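Local structure of odorant-binding protein 1F (Rattus norvegicus, 3FIQ) at residues Leu5-Pro9 with Ser10-Gly14; Val90-Thr94 with Asp95-Phe99. The protein probably binds a wide variety of chemical odorants in the nasal epithelium, as a secreted member of the lipocalin family. All blocks are in the same frame, centred on the assembly; numbering follows the deposited sequence.

In the fold
From the N terminus, the chain first meets itself in interaction 1, where residues 5-9 run into the short helix 9-12 and its single turn is closed just before strand 14-23 begins. Much later, interaction 2 closes the hairpin between strands 85-93 and 97-105 of the antiparallel lipocalin barrel. The two contacts are local and follow in series, neither nesting nor crossing, yet they touch in space. Lys93 of the hairpin sends NZ to Asp6 O and, as a salt bridge, to Glu11 OE2, while Leu5 and Ile7 pack on Val90. The N-terminal segment is thereby fastened to the end of strand 85-93, and helix 126-138 covers Phe99 of the same hairpin.

Interaction 1: residues Leu5-Pro9 with Ser10-Gly14; sequences LDISP and SEVNG. With EDO (1,2-ethanediol), chain D.
Ser8 and Glu11 meet where an irregular N-terminal chain winds into helix 9-12. Two backbone bonds close the turn: Val12 N donates to Ser8 O at 3.0 Å and Asn13 N to Pro9 O at 2.9 Å, after which Asn13 leaves helical geometry. Ser8 is the N-cap and forms a capping box with Glu11. Ser8 OG, turned between the backbone N and the carbonyl carbon (chi1 72°), accepts from Glu11 N over 3.1 Å. In return the Glu11 side chain, extended beyond CG, reaches back so that OE1 accepts from Ser8 N at 2.9 Å, on the anti side and 26° out of the carboxylate plane. A water donates to Glu11 OE1 at 2.7 Å, whereas OE2 forms a salt bridge with Lys93 NZ. Next to the box, Ile7 and Val12 cross at about a right angle, Val12 CG1 lying 3.6 Å from Ile7 CB; placed just before the cap and in the first turn, they make a hydrophobic staple. Beyond the helix, Asn13 OD1 accepts from Cys44 N. The box thus satisfies two backbone N-H groups at the helix start, and the carboxylate there would probably interact favourably with the helix dipole as well as with the lysine.

Interaction 2: residues Val90-Thr94 with Asp95-Phe99; sequences VLKKT and DDIIF
Lys92 lies along Phe99, the two side chains pointing the same way from neighbouring antiparallel strands. Its chi1 of 166° sends the chain away from its own backbone N and over the ring, where Lys92 CD stands 3.6 Å from the Phe99 ring centroid, only 7° off the normal: a CH-pi contact over the face. Backbone bonds hold this pair tightly, Phe99 N donating to Lys92 O at 2.9 Å. Leu91 N then reaches Phe99 O at 2.8 Å and Lys92 N shares that oxygen weakly, so two residues face one in a classic beta bulge. Leu132 and Leu135 of helix 126-138 also touch the Phe99 side chain, and Lys92 NZ goes on to a salt bridge with Glu131 of that helix. An alanine at Phe99 would remove the surface under the lysine chain, and would probably leave the lysine's methylenes without their support and open a gap beneath the helix. Across the sheet, Val90 CG1 meets Ile98 CG2 at 4.0 Å, and Ile98 touches Trp16, the tryptophan of the lipocalin Gly-X-Trp signature. Toward the hairpin end the contact thins. Thr94 N still donates to Ile97 O at 2.9 Å, but Thr94 OG1 takes only a weak bond from Ile97 N, and Asp95, at the turn, is exposed. Lys93, too, directs its amine away from the partner strand, to the backbone O of Asp6 and the carboxylate of Glu11. The hairpin therefore combines an aliphatic lysine stem, laid over an aromatic face, with amines that pair with Glu131 of the helix and Glu11 of the N-terminal segment.

Interaction 1: residues Leu5-Pro9 with Ser10-Gly14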
ATOM      1  N   LEU A   5      -7.629  12.082  -3.648  1.00 47.53           N
ATOM      2  CA  LEU A   5      -8.968  11.604  -3.365  1.00 35.44           C
ATOM      3  C   LEU A   5      -9.155  11.330  -1.886  1.00 31.67           C
ATOM      4  O   LEU A   5      -8.372  10.608  -1.298  1.00 35.01           O
ATOM      5  CB  LEU A   5      -9.154  10.295  -4.073  1.00 28.64           C
ATOM      6  CG  LEU A   5      -9.097  10.351  -5.581  1.00 33.93           C
ATOM      7  CD1 LEU A   5      -9.147   8.983  -6.135  1.00 37.94           C
ATOM      8  CD2 LEU A   5     -10.279  11.187  -6.034  1.00 44.22           C
ATOM      9  N   ASP A   6     -10.210  11.857  -1.288  1.00 23.09           N
ATOM     10  CA  ASP A   6     -10.425  11.616   0.140  1.00 27.41           C
ATOM     11  C   ASP A   6     -11.030  10.217   0.322  1.00 18.91           C
ATOM     12  O   ASP A   6     -11.607   9.672  -0.584  1.00 21.51           O
ATOM     13  CB  ASP A   6     -11.374  12.656   0.752  1.00 35.23           C
ATOM     14  CG  ASP A   6     -10.802  14.070   0.736  1.00 45.34           C
ATOM     15  OD1 ASP A   6      -9.682  14.297   1.230  1.00 37.89           O
ATOM     16  OD2 ASP A   6     -11.511  14.978   0.247  1.00 56.34           O
ATOM     17  N   ILE A   7     -10.860   9.643   1.498  1.00 15.20           N
ATOM     18  CA  ILE A   7     -11.559   8.408   1.854  1.00 15.35           C
ATOM     19  C   ILE A   7     -12.334   8.581   3.153  1.00 12.02           C
ATOM     20  O   ILE A   7     -11.942   9.324   4.073  1.00 14.57           O
ATOM     21  CB  ILE A   7     -10.582   7.216   2.034  1.00 16.68           C
ATOM     22  CG1 ILE A   7      -9.393   7.643   2.870  1.00 20.28           C
ATOM     23  CG2 ILE A   7     -10.181   6.720   0.732  1.00 16.53           C
ATOM     24  CD1 ILE A   7      -8.317   6.576   2.990  1.00 25.89           C
ATOM     25  N   SER A   8     -13.445   7.865   3.215  1.00 11.81           N
ATOM     26  CA  SER A   8     -14.314   7.926   4.369  1.00 11.19           C
ATOM     27  C   SER A   8     -14.255   6.655   5.133  1.00 11.81           C
ATOM     28  O   SER A   8     -13.862   5.631   4.650  1.00  9.39           O
ATOM     29  CB  SER A   8     -15.737   8.171   3.912  1.00  9.62           C
ATOM     30  OG  SER A   8     -16.226   7.044   3.318  1.00 11.92           O
ATOM     31  N   PRO A   9     -14.643   6.690   6.376  1.00  9.24           N
ATOM     32  CA  PRO A   9     -14.696   5.437   7.098  1.00  7.10           C
ATOM     33  C   PRO A   9     -15.527   4.358   6.433  1.00  7.67           C
ATOM     34  O   PRO A   9     -15.171   3.156   6.456  1.00  9.74           O
ATOM     35  CB  PRO A   9     -15.283   5.802   8.437  1.00 12.00           C
ATOM     36  CG  PRO A   9     -15.107   7.314   8.526  1.00 15.54           C
ATOM     37  CD  PRO A   9     -14.949   7.875   7.204  1.00 11.62           C
ATOM     38  N   SER A  10     -16.706   4.729   5.935  1.00  7.90           N
ATOM     39  CA  SER A  10     -17.554   3.753   5.279  1.00  8.69           C
ATOM     40  C   SER A  10     -16.838   3.131   4.091  1.00  9.39           C
ATOM     41  O   SER A  10     -17.001   1.922   3.819  1.00 12.03           O
ATOM     42  CB  SER A  10     -18.820   4.450   4.740  1.00 10.72           C
ATOM     43  OG  SER A  10     -19.656   4.837   5.817  1.00 12.55           O
ATOM     44  N   GLU A  11     -16.047   3.910   3.362  1.00  9.72           N
ATOM     45  CA  GLU A  11     -15.301   3.384   2.215  1.00 12.51           C
ATOM     46  C   GLU A  11     -14.206   2.406   2.623  1.00 15.16           C
ATOM     47  O   GLU A  11     -14.026   1.318   2.021  1.00 16.14           O
ATOM     48  CB  GLU A  11     -14.677   4.494   1.385  1.00  9.73           C
ATOM     49  CG  GLU A  11     -15.715   5.261   0.531  1.00 14.65           C
ATOM     50  CD  GLU A  11     -15.224   6.546  -0.048  1.00 24.52           C
ATOM     51  OE1 GLU A  11     -14.320   7.184   0.485  1.00 17.68           O
ATOM     52  OE2 GLU A  11     -15.799   6.977  -1.057  1.00 36.99           O
ATOM     53  N   VAL A  12     -13.491   2.768   3.667  1.00  9.80           N
ATOM     54  CA  VAL A  12     -12.298   1.974   3.966  1.00  9.14           C
ATOM     55  C   VAL A  12     -12.402   0.914   5.062  1.00  7.88           C
ATOM     56  O   VAL A  12     -11.641  -0.040   5.013  1.00 10.53           O
ATOM     57  CB  VAL A  12     -11.077   2.841   4.238  1.00 17.62           C
ATOM     58  CG1 VAL A  12     -10.840   3.833   3.161  1.00 28.11           C
ATOM     59  CG2 VAL A  12     -11.254   3.503   5.442  1.00 19.83           C
ATOM     60  N   ASN A  13     -13.319   1.000   6.008  1.00  8.12           N
ATOM     61  CA  ASN A  13     -13.282   0.166   7.158  1.00  7.75           C
ATOM     62  C   ASN A  13     -13.577  -1.278   6.802  1.00 10.07           C
ATOM     63  O   ASN A  13     -14.586  -1.582   6.192  1.00 16.31           O
ATOM     64  CB  ASN A  13     -14.230   0.680   8.224  1.00 10.81           C
ATOM     65  CG  ASN A  13     -13.679   1.895   8.934  1.00 11.43           C
ATOM     66  OD1 ASN A  13     -12.690   2.451   8.540  1.00  9.44           O
ATOM     67  ND2 ASN A  13     -14.408   2.359   9.908  1.00 15.76           N
ATOM     68  N   GLY A  14     -12.690  -2.184   7.141  1.00  8.59           N
ATOM     69  CA  GLY A  14     -12.903  -3.585   6.839  1.00  8.54           C
ATOM     70  C   GLY A  14     -11.626  -4.274   6.428  1.00  8.06           C
ATOM     71  O   GLY A  14     -10.556  -3.658   6.521  1.00  6.77           O
TER
HETATM   72  C1  EDO D 159     -19.133   1.559   1.344  1.00 24.42           C
HETATM   73  O1  EDO D 159     -18.216   0.487   1.646  1.00 29.53           O
HETATM   74  C2  EDO D 159     -18.993   2.007  -0.092  1.00 25.34           C
HETATM   75  O2  EDO D 159     -17.658   1.864  -0.609  1.00 32.78           O
HETATM   76  O   HOH W   1     -14.970   9.773   0.285  1.00 30.60           O

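Interaction 2: residues Val90-Thr94 with Asp95-Phe99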
ATOM      1  N   VAL A  90      -4.184   8.590  -1.688  1.00 10.36           N
ATOM      2  CA  VAL A  90      -4.973   7.744  -2.574  1.00  6.53           C
ATOM      3  C   VAL A  90      -4.911   8.272  -4.003  1.00  9.27           C
ATOM      4  O   VAL A  90      -5.137   9.442  -4.228  1.00 12.86           O
ATOM      5  CB  VAL A  90      -6.413   7.756  -2.077  1.00  9.07           C
ATOM      6  CG1 VAL A  90      -7.324   6.948  -3.070  1.00 10.74           C
ATOM      7  CG2 VAL A  90      -6.483   7.135  -0.674  1.00 11.30           C
ATOM      8  N   LEU A  91      -4.496   7.465  -4.937  1.00  8.59           N
ATOM      9  CA  LEU A  91      -4.428   7.872  -6.316  1.00  8.50           C
ATOM     10  C   LEU A  91      -5.677   7.470  -7.053  1.00 11.44           C
ATOM     11  O   LEU A  91      -6.096   8.122  -8.019  1.00 17.06           O
ATOM     12  CB  LEU A  91      -3.292   7.167  -7.070  1.00 11.50           C
ATOM     13  CG  LEU A  91      -1.897   7.323  -6.685  1.00 11.61           C
ATOM     14  CD1 LEU A  91      -0.983   6.458  -7.569  1.00 13.71           C
ATOM     15  CD2 LEU A  91      -1.515   8.792  -6.787  1.00 16.25           C
ATOM     16  N   LYS A  92      -6.299   6.379  -6.672  1.00 11.27           N
ATOM     17  CA  LYS A  92      -7.481   5.898  -7.363  1.00 15.84           C
ATOM     18  C   LYS A  92      -8.276   5.093  -6.410  1.00  9.94           C
ATOM     19  O   LYS A  92      -7.750   4.379  -5.592  1.00 11.56           O
ATOM     20  CB  LYS A  92      -7.130   5.017  -8.551  1.00 17.84           C
ATOM     21  CG  LYS A  92      -8.302   4.189  -9.128  1.00 38.92           C
ATOM     22  CD  LYS A  92      -7.807   2.910  -9.798  1.00 35.93           C
ATOM     23  CE  LYS A  92      -8.922   1.928 -10.026  1.00 35.55           C
ATOM     24  NZ  LYS A  92      -9.597   2.279 -11.285  1.00 37.73           N
ATOM     25  N   LYS A  93      -9.593   5.185  -6.502  1.00  8.86           N
ATOM     26  CA  LYS A  93     -10.380   4.326  -5.641  1.00 10.72           C
ATOM     27  C   LYS A  93     -11.707   3.951  -6.310  1.00 16.00           C
ATOM     28  O   LYS A  93     -12.326   4.780  -6.996  1.00 17.75           O
ATOM     29  CB  LYS A  93     -10.658   4.904  -4.265  1.00 20.30           C
ATOM     30  CG  LYS A  93     -11.300   6.235  -4.210  1.00 30.59           C
ATOM     31  CD  LYS A  93     -11.944   6.578  -2.840  1.00 29.57           C
ATOM     32  CE  LYS A  93     -13.009   7.638  -3.134  1.00 29.43           C
ATOM     33  NZ  LYS A  93     -13.520   8.364  -2.000  1.00 33.36           N
ATOM     34  N   THR A  94     -12.106   2.706  -6.058  1.00 12.09           N
ATOM     35  CA  THR A  94     -13.411   2.150  -6.396  1.00 14.53           C
ATOM     36  C   THR A  94     -13.882   1.475  -5.125  1.00 15.11           C
ATOM     37  O   THR A  94     -13.181   1.499  -4.090  1.00 17.95           O
ATOM     38  CB  THR A  94     -13.320   1.134  -7.508  1.00 20.68           C
ATOM     39  OG1 THR A  94     -12.661  -0.062  -7.038  1.00 20.21           O
ATOM     40  CG2 THR A  94     -12.530   1.656  -8.658  1.00 24.73           C
ATOM     41  N   ASP A  95     -15.069   0.870  -5.153  1.00 15.69           N
ATOM     42  CA  ASP A  95     -15.551   0.266  -3.910  1.00 18.43           C
ATOM     43  C   ASP A  95     -14.676  -0.904  -3.461  1.00 21.45           C
ATOM     44  O   ASP A  95     -14.591  -1.175  -2.253  1.00 22.46           O
ATOM     45  CB  ASP A  95     -17.026  -0.154  -3.984  1.00 23.35           C
ATOM     46  CG  ASP A  95     -17.259  -1.245  -4.976  1.00 39.89           C
ATOM     47  OD1 ASP A  95     -17.162  -0.949  -6.176  1.00 46.16           O
ATOM     48  OD2 ASP A  95     -17.542  -2.397  -4.561  1.00 49.66           O
ATOM     49  N   ASP A  96     -13.999  -1.574  -4.396  1.00 15.84           N
ATOM     50  CA  ASP A  96     -13.240  -2.771  -4.006  1.00 11.03           C
ATOM     51  C   ASP A  96     -11.749  -2.764  -4.345  1.00  9.26           C
ATOM     52  O   ASP A  96     -11.077  -3.737  -4.083  1.00  8.82           O
ATOM     53  CB  ASP A  96     -13.913  -4.063  -4.504  1.00 15.30           C
ATOM     54  CG  ASP A  96     -14.065  -4.082  -5.968  1.00 19.41           C
ATOM     55  OD1 ASP A  96     -13.449  -3.231  -6.606  1.00 17.54           O
ATOM     56  OD2 ASP A  96     -14.797  -4.938  -6.490  1.00 19.47           O
ATOM     57  N   ILE A  97     -11.226  -1.632  -4.808  1.00  9.16           N
ATOM     58  CA  ILE A  97      -9.817  -1.480  -5.174  1.00  7.28           C
ATOM     59  C   ILE A  97      -9.395  -0.064  -4.805  1.00  8.77           C
ATOM     60  O   ILE A  97     -10.085   0.876  -5.129  1.00  9.86           O
ATOM     61  CB  ILE A  97      -9.591  -1.716  -6.679  1.00  7.55           C
ATOM     62  CG1 ILE A  97      -9.940  -3.154  -7.091  1.00 10.98           C
ATOM     63  CG2 ILE A  97      -8.189  -1.293  -7.044  1.00 11.65           C
ATOM     64  CD1 ILE A  97      -8.982  -4.180  -6.550  1.00 10.07           C
ATOM     65  N   ILE A  98      -8.249   0.088  -4.152  1.00  5.66           N
ATOM     66  CA  ILE A  98      -7.583   1.356  -3.888  1.00  5.32           C
ATOM     67  C   ILE A  98      -6.178   1.300  -4.371  1.00  5.43           C
ATOM     68  O   ILE A  98      -5.466   0.335  -4.056  1.00  6.87           O
ATOM     69  CB  ILE A  98      -7.627   1.727  -2.401  1.00  6.12           C
ATOM     70  CG1 ILE A  98      -9.080   1.888  -1.979  1.00 10.51           C
ATOM     71  CG2 ILE A  98      -6.849   3.039  -2.148  1.00  6.07           C
ATOM     72  CD1 ILE A  98      -9.260   2.185  -0.484  1.00 15.90           C
ATOM     73  N   PHE A  99      -5.767   2.264  -5.181  1.00  6.55           N
ATOM     74  CA  PHE A  99      -4.354   2.504  -5.481  1.00  7.04           C
ATOM     75  C   PHE A  99      -3.756   3.574  -4.561  1.00  8.01           C
ATOM     76  O   PHE A  99      -4.245   4.706  -4.569  1.00  8.12           O
ATOM     77  CB  PHE A  99      -4.159   3.002  -6.901  1.00  6.10           C
ATOM     78  CG  PHE A  99      -4.486   2.012  -8.026  1.00  6.96           C
ATOM     79  CD1 PHE A  99      -5.047   0.736  -7.826  1.00 11.50           C
ATOM     80  CD2 PHE A  99      -4.111   2.357  -9.307  1.00 13.43           C
ATOM     81  CE1 PHE A  99      -5.301  -0.086  -8.883  1.00 13.89           C
ATOM     82  CE2 PHE A  99      -4.388   1.520 -10.368  1.00 15.00           C
ATOM     83  CZ  PHE A  99      -4.976   0.336 -10.170  1.00 11.20           C
TER